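Spike protein S1 (Bat coronavirus HKU9, PDB 5GYQ) probably attaches the virion to the host cell by binding a receptor, a task ascribed to the S1 C-terminal domain that makes up this chain. Local coordinates at residues P16-V21 with V68-E73; Y106-A111 with F145-G150. All coordinates share one frame; numbering follows the deposited sequence.

Contact 1: residues P16-V21 with V68-E73. With NAG (2-acetamido-2-deoxy-beta-D-glucopyranose), chain B.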
loop_
_atom_site.group_PDB
_atom_site.type_symbol
_atom_site.label_atom_id
_atom_site.label_comp_id
_atom_site.label_asym_id
_atom_site.label_seq_id
_atom_site.Cartn_x
_atom_site.Cartn_y
_atom_site.Cartn_z
ATOM N N PRO A 16 7.045 6.611 3.902
ATOM C CA PRO A 16 6.805 5.445 3.045
ATOM C C PRO A 16 8.054 4.979 2.304
ATOM O O PRO A 16 8.791 5.802 1.759
ATOM C CB PRO A 16 5.747 5.949 2.057
ATOM C CG PRO A 16 5.064 7.061 2.778
ATOM C CD PRO A 16 6.145 7.728 3.570
ATOM N N PRO A 17 8.287 3.660 2.278
ATOM C CA PRO A 17 9.479 3.115 1.623
ATOM C C PRO A 17 9.423 3.280 0.109
ATOM O O PRO A 17 8.351 3.521 -0.448
ATOM C CB PRO A 17 9.449 1.635 2.015
ATOM C CG PRO A 17 8.014 1.340 2.284
ATOM C CD PRO A 17 7.414 2.606 2.825
ATOM N N GLN A 18 10.577 3.175 -0.541
ATOM C CA GLN A 18 10.624 3.155 -1.994
ATOM C C GLN A 18 9.819 1.956 -2.477
ATOM O O GLN A 18 9.794 0.921 -1.811
ATOM C CB GLN A 18 12.070 3.080 -2.489
ATOM C CG GLN A 18 12.961 4.216 -2.000
ATOM C CD GLN A 18 12.583 5.563 -2.594
ATOM O OE1 GLN A 18 11.861 5.639 -3.589
ATOM N NE2 GLN A 18 13.073 6.636 -1.983
ATOM N N PRO A 19 9.146 2.092 -3.628
ATOM C CA PRO A 19 8.285 1.014 -4.127
ATOM C C PRO A 19 9.037 -0.290 -4.375
ATOM O O PRO A 19 8.438 -1.362 -4.266
ATOM C CB PRO A 19 7.730 1.583 -5.436
ATOM C CG PRO A 19 8.646 2.692 -5.807
ATOM C CD PRO A 19 9.138 3.263 -4.519
ATOM N N VAL A 20 10.328 -0.207 -4.688
ATOM C CA VAL A 20 11.117 -1.416 -4.897
ATOM C C VAL A 20 11.203 -2.230 -3.598
ATOM O O VAL A 20 11.331 -3.453 -3.634
ATOM C CB VAL A 20 12.537 -1.090 -5.435
ATOM C CG1 VAL A 20 13.363 -0.328 -4.406
ATOM C CG2 VAL A 20 13.251 -2.363 -5.864
ATOM N N VAL A 21 11.097 -1.559 -2.450
ATOM C CA VAL A 21 11.074 -2.260 -1.164
ATOM C C VAL A 21 9.816 -1.945 -0.350
ATOM O O VAL A 21 9.902 -1.634 0.838
ATOM C CB VAL A 21 12.320 -1.928 -0.309
ATOM C CG1 VAL A 21 13.527 -2.668 -0.836
ATOM C CG2 VAL A 21 12.580 -0.423 -0.278
ATOM N N VAL A 68 2.464 -0.594 2.058
ATOM C CA VAL A 68 2.818 0.817 2.091
ATOM C C VAL A 68 4.070 1.103 1.273
ATOM O O VAL A 68 5.070 0.367 1.349
ATOM C CB VAL A 68 3.023 1.297 3.537
ATOM C CG1 VAL A 68 3.390 2.770 3.566
ATOM C CG2 VAL A 68 1.759 1.052 4.354
ATOM N N MET A 69 3.996 2.169 0.480
ATOM C CA MET A 69 5.128 2.604 -0.334
ATOM C C MET A 69 4.914 4.032 -0.803
ATOM O O MET A 69 3.908 4.648 -0.470
ATOM C CB MET A 69 5.312 1.680 -1.538
ATOM C CG MET A 69 4.208 1.812 -2.582
ATOM S SD MET A 69 3.715 0.222 -3.282
ATOM C CE MET A 69 2.708 -0.429 -1.951
ATOM N N ARG A 70 5.854 4.558 -1.578
ATOM C CA ARG A 70 5.668 5.856 -2.207
ATOM C C ARG A 70 5.478 5.669 -3.706
ATOM O O ARG A 70 5.882 4.649 -4.265
ATOM C CB ARG A 70 6.852 6.782 -1.913
ATOM C CG ARG A 70 8.204 6.282 -2.388
ATOM C CD ARG A 70 9.303 7.238 -1.947
ATOM N NE ARG A 70 9.282 7.439 -0.500
ATOM C CZ ARG A 70 9.536 8.595 0.105
ATOM N NH1 ARG A 70 9.834 9.672 -0.611
ATOM N NH2 ARG A 70 9.487 8.677 1.430
ATOM N N ILE A 71 4.863 6.652 -4.356
ATOM C CA ILE A 71 4.471 6.502 -5.755
ATOM C C ILE A 71 4.254 7.876 -6.387
ATOM O O ILE A 71 3.698 8.763 -5.748
ATOM C CB ILE A 71 3.184 5.631 -5.865
ATOM C CG1 ILE A 71 2.849 5.284 -7.314
ATOM C CG2 ILE A 71 1.999 6.304 -5.174
ATOM C CD1 ILE A 71 1.697 4.288 -7.439
ATOM N N ASN A 72 4.702 8.080 -7.625
ATOM C CA ASN A 72 4.480 9.390 -8.232
ATOM C C ASN A 72 3.233 9.376 -9.112
ATOM O O ASN A 72 2.613 8.325 -9.298
ATOM C CB ASN A 72 5.735 9.879 -8.990
ATOM C CG ASN A 72 5.973 9.194 -10.339
ATOM O OD1 ASN A 72 5.205 8.348 -10.797
ATOM N ND2 ASN A 72 7.072 9.592 -10.986
ATOM N N GLU A 73 2.858 10.545 -9.628
ATOM C CA GLU A 73 1.565 10.728 -10.287
ATOM C C GLU A 73 1.338 9.810 -11.492
ATOM O O GLU A 73 0.255 9.250 -11.645
ATOM C CB GLU A 73 1.401 12.186 -10.720
ATOM C CG GLU A 73 0.060 12.492 -11.388
ATOM C CD GLU A 73 -1.104 12.565 -10.407
ATOM O OE1 GLU A 73 -2.268 12.572 -10.862
ATOM O OE2 GLU A 73 -0.865 12.625 -9.183
HETATM C C1 NAG B . 7.492 9.099 -12.270
HETATM C C2 NAG B . 7.584 10.199 -13.301
HETATM C C3 NAG B . 7.846 9.597 -14.674
HETATM C C4 NAG B . 9.091 8.713 -14.635
HETATM C C5 NAG B . 9.056 7.737 -13.453
HETATM C C6 NAG B . 10.384 7.053 -13.229
HETATM C C7 NAG B . 6.345 12.246 -12.768
HETATM C C8 NAG B . 5.034 12.966 -12.864
HETATM N N2 NAG B . 6.386 11.023 -13.313
HETATM O O3 NAG B . 8.014 10.662 -15.599
HETATM O O4 NAG B . 9.160 7.898 -15.802
HETATM O O5 NAG B . 8.722 8.398 -12.221
HETATM O O6 NAG B . 10.310 6.097 -12.180
HETATM O O7 NAG B . 7.325 12.744 -12.222
#

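Contact 2: residues Y106-A111 with F145-G150. With NAG (2-acetamido-2-deoxy-beta-D-glucopyranose), chain B.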
loop_
_atom_site.group_PDB
_atom_site.type_symbol
_atom_site.label_atom_id
_atom_site.label_comp_id
_atom_site.label_asym_id
_atom_site.label_seq_id
_atom_site.Cartn_x
_atom_site.Cartn_y
_atom_site.Cartn_z
ATOM N N TYR A 106 -0.975 12.849 0.571
ATOM C CA TYR A 106 0.087 13.828 0.351
ATOM C C TYR A 106 1.279 13.645 1.287
ATOM O O TYR A 106 1.119 13.408 2.482
ATOM C CB TYR A 106 -0.470 15.250 0.494
ATOM C CG TYR A 106 -1.390 15.652 -0.637
ATOM C CD1 TYR A 106 -0.882 16.174 -1.820
ATOM C CD2 TYR A 106 -2.764 15.500 -0.527
ATOM C CE1 TYR A 106 -1.719 16.539 -2.861
ATOM C CE2 TYR A 106 -3.610 15.863 -1.561
ATOM C CZ TYR A 106 -3.082 16.379 -2.726
ATOM O OH TYR A 106 -3.919 16.738 -3.757
ATOM N N LEU A 107 2.476 13.752 0.718
ATOM C CA LEU A 107 3.718 13.725 1.482
ATOM C C LEU A 107 4.433 15.063 1.376
ATOM O O LEU A 107 5.309 15.373 2.186
ATOM C CB LEU A 107 4.642 12.609 0.988
ATOM C CG LEU A 107 4.352 11.179 1.435
ATOM C CD1 LEU A 107 5.314 10.221 0.762
ATOM C CD2 LEU A 107 4.458 11.069 2.947
ATOM N N ASN A 108 4.052 15.842 0.364
ATOM C CA ASN A 108 4.674 17.132 0.078
ATOM C C ASN A 108 6.184 16.999 -0.062
ATOM O O ASN A 108 6.944 17.793 0.491
ATOM C CB ASN A 108 4.334 18.150 1.167
ATOM C CG ASN A 108 2.873 18.111 1.563
ATOM O OD1 ASN A 108 2.541 18.067 2.748
ATOM N ND2 ASN A 108 1.989 18.118 0.570
ATOM N N SER A 109 6.612 15.984 -0.805
ATOM C CA SER A 109 8.029 15.675 -0.918
ATOM C C SER A 109 8.421 15.269 -2.333
ATOM O O SER A 109 7.840 14.349 -2.909
ATOM C CB SER A 109 8.402 14.560 0.061
ATOM O OG SER A 109 9.740 14.131 -0.129
ATOM N N THR A 110 9.400 15.973 -2.893
ATOM C CA THR A 110 10.044 15.538 -4.126
ATOM C C THR A 110 11.436 15.033 -3.770
ATOM O O THR A 110 12.276 15.788 -3.281
ATOM C CB THR A 110 10.134 16.661 -5.177
ATOM O OG1 THR A 110 11.443 17.240 -5.153
ATOM C CG2 THR A 110 9.088 17.733 -4.916
ATOM N N ALA A 111 11.674 13.749 -4.012
ATOM C CA ALA A 111 12.861 13.089 -3.476
ATOM C C ALA A 111 13.360 11.999 -4.421
ATOM O O ALA A 111 12.728 11.745 -5.453
ATOM C CB ALA A 111 12.547 12.509 -2.095
ATOM N N PHE A 145 14.679 13.368 -9.434
ATOM C CA PHE A 145 13.839 13.158 -8.266
ATOM C C PHE A 145 12.390 13.232 -8.719
ATOM O O PHE A 145 12.093 13.803 -9.770
ATOM C CB PHE A 145 14.117 14.195 -7.172
ATOM C CG PHE A 145 15.467 14.055 -6.515
ATOM C CD1 PHE A 145 15.861 14.946 -5.528
ATOM C CD2 PHE A 145 16.339 13.040 -6.882
ATOM C CE1 PHE A 145 17.098 14.829 -4.920
ATOM C CE2 PHE A 145 17.578 12.918 -6.279
ATOM C CZ PHE A 145 17.958 13.814 -5.296
ATOM N N SER A 146 11.489 12.647 -7.941
ATOM C CA SER A 146 10.073 12.737 -8.263
ATOM C C SER A 146 9.292 13.329 -7.110
ATOM O O SER A 146 9.585 13.046 -5.948
ATOM C CB SER A 146 9.500 11.362 -8.616
ATOM O OG SER A 146 9.388 11.196 -10.018
ATOM N N TYR A 147 8.309 14.162 -7.438
ATOM C CA TYR A 147 7.296 14.542 -6.468
ATOM C C TYR A 147 6.475 13.296 -6.186
ATOM O O TYR A 147 6.080 12.582 -7.107
ATOM C CB TYR A 147 6.420 15.682 -6.981
ATOM C CG TYR A 147 5.233 15.966 -6.093
ATOM C CD1 TYR A 147 5.386 16.649 -4.894
ATOM C CD2 TYR A 147 3.961 15.543 -6.447
ATOM C CE1 TYR A 147 4.303 16.908 -4.077
ATOM C CE2 TYR A 147 2.874 15.799 -5.639
ATOM C CZ TYR A 147 3.050 16.481 -4.456
ATOM O OH TYR A 147 1.968 16.737 -3.644
ATOM N N VAL A 148 6.214 13.035 -4.915
ATOM C CA VAL A 148 5.773 11.708 -4.516
ATOM C C VAL A 148 4.606 11.722 -3.530
ATOM O O VAL A 148 4.516 12.583 -2.653
ATOM C CB VAL A 148 6.975 10.923 -3.924
ATOM C CG1 VAL A 148 6.610 10.217 -2.634
ATOM C CG2 VAL A 148 7.520 9.943 -4.951
ATOM N N TYR A 149 3.701 10.766 -3.710
ATOM C CA TYR A 149 2.607 10.536 -2.785
ATOM C C TYR A 149 2.860 9.286 -1.959
ATOM O O TYR A 149 3.563 8.372 -2.393
ATOM C CB TYR A 149 1.280 10.392 -3.531
ATOM C CG TYR A 149 0.929 11.578 -4.391
ATOM C CD1 TYR A 149 0.504 12.770 -3.821
ATOM C CD2 TYR A 149 1.019 11.507 -5.775
ATOM C CE1 TYR A 149 0.183 13.858 -4.602
ATOM C CE2 TYR A 149 0.698 12.592 -6.565
ATOM C CZ TYR A 149 0.280 13.765 -5.973
ATOM O OH TYR A 149 -0.043 14.851 -6.752
ATOM N N GLY A 150 2.284 9.254 -0.763
ATOM C CA GLY A 150 2.238 8.036 0.019
ATOM C C GLY A 150 1.135 7.153 -0.529
ATOM O O GLY A 150 0.129 7.648 -1.036
HETATM C C1 NAG B . 7.492 9.099 -12.270
HETATM C C2 NAG B . 7.584 10.199 -13.301
HETATM C C3 NAG B . 7.846 9.597 -14.674
HETATM C C4 NAG B . 9.091 8.713 -14.635
HETATM C C5 NAG B . 9.056 7.737 -13.453
HETATM C C6 NAG B . 10.384 7.053 -13.229
HETATM C C7 NAG B . 6.345 12.246 -12.768
HETATM C C8 NAG B . 5.034 12.966 -12.864
HETATM N N2 NAG B . 6.386 11.023 -13.313
HETATM O O3 NAG B . 8.014 10.662 -15.599
HETATM O O4 NAG B . 9.160 7.898 -15.802
HETATM O O5 NAG B . 8.722 8.398 -12.221
HETATM O O6 NAG B . 10.310 6.097 -12.180
HETATM O O7 NAG B . 7.325 12.744 -12.222
HETATM O O HOH W 1 2.634 14.571 -1.987
#

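Contact 1: residues P16-V21 with V68-E73
V68 meets P16 and P17 with its CG1 branch, which stands 4.1 Å from P17 CD, while P17 CG sits 3.2 Å from V68 O. At M69 the evidence for contact is mainly backbone: its CA lies 3.4 Å from P17 O in a CH...O approach, CB brushes P19, and the thioether chain turns off to F87, W22 and Y92. R70 carries most of the interface. R70 N donates to P17 O at 2.9 Å. R70 CG lies between backbone N and carbonyl carbon (chi1 60°) and packs 3.8 Å from P19 CD; a bend at chi3 then swings the guanidinium back to P16. There R70 NE (2.8 Å) and R70 NH2 (3.0 Å) both grip P16 O, which lies in the guanidinium plane, so the side-on fork fixes the rotation of the group; NH2 also forms a salt bridge with D15. Q18 crosses the same chain, its OE1 3.4 Å from R70 CD and its amide turned 40° from the guanidinium, held there by A114 N and P112 O. Farther on, N72 carries the N-linked sugar on ND2 and N-caps helix 73-81 through OD1. The segments run 78° apart, the geometry of a proline-rich loop crossing a strand of the antiparallel core sheet of this betacoronavirus receptor-binding domain, just ahead of a glycosylated N-cap.

Contact 2: residues Y106-A111 with F145-G150
The Y106 ring receives the edge of Y149 over its face in an offset edge-to-face pair, with centroids 5.6 Å apart and planes at 76°. At the Y106 edge, in plane, lies the Y147 hydroxyl, OH to CD1 3.4 Å. Y147 CG stands anti to the backbone N (chi1 171°), which lays the ring along the strand pair; T110 CG2 meets its edge 3.9 Å from Y147 CD1. H44 stacks on Y149 and stands edge-to-face to Y106, extending the aromatic cluster. F145 sets its ring obliquely against the A111 carbonyl.

Pairing is firm at A111 and S146: A111 N to S146 O and S146 N to A111 O are each 2.9 Å, and V148 N adds a bond to S109 O. Where N108 takes a left-handed backbone conformation (phi 54°), a water replaces direct pairing, accepting from L107 N at 2.8 Å, donating to V148 O and bonding weakly to Y147 OH. L107 CD1 packs 3.6 Å from V148 CG1. Together these features describe a twisted antiparallel pair, irregular at N108, with a water bridging L107 and V148 beside it, formed by neighbouring strands of the five-stranded core sheet of the receptor-binding domain, with S146 belonging to the glycan site at N72.

From the N terminus, the loop after helix 10-14 supplies the first half of contact 1, which closes over 46 intervening residues, including strand 23-27, when strand 63-71 arrives. Contact 2 opens only later: strand 100-111 leaves, helix 130-139 lies within the 33-residue excursion, and strand 146-157 returns beside it. The two therefore stand in series, neither nested nor crossed. Their centres lie about 10 Å apart, and strands 63-71 and 146-157 are sheet neighbours, with I71 O 2.9 Å from Y149 N, a probable hydrogen bond. A second probable one joins N72 ND2 to S146 OG (3.0 Å) at the glycan. L107 also touches P16, so the loop, three sheet strands and the sugar site form one continuous block.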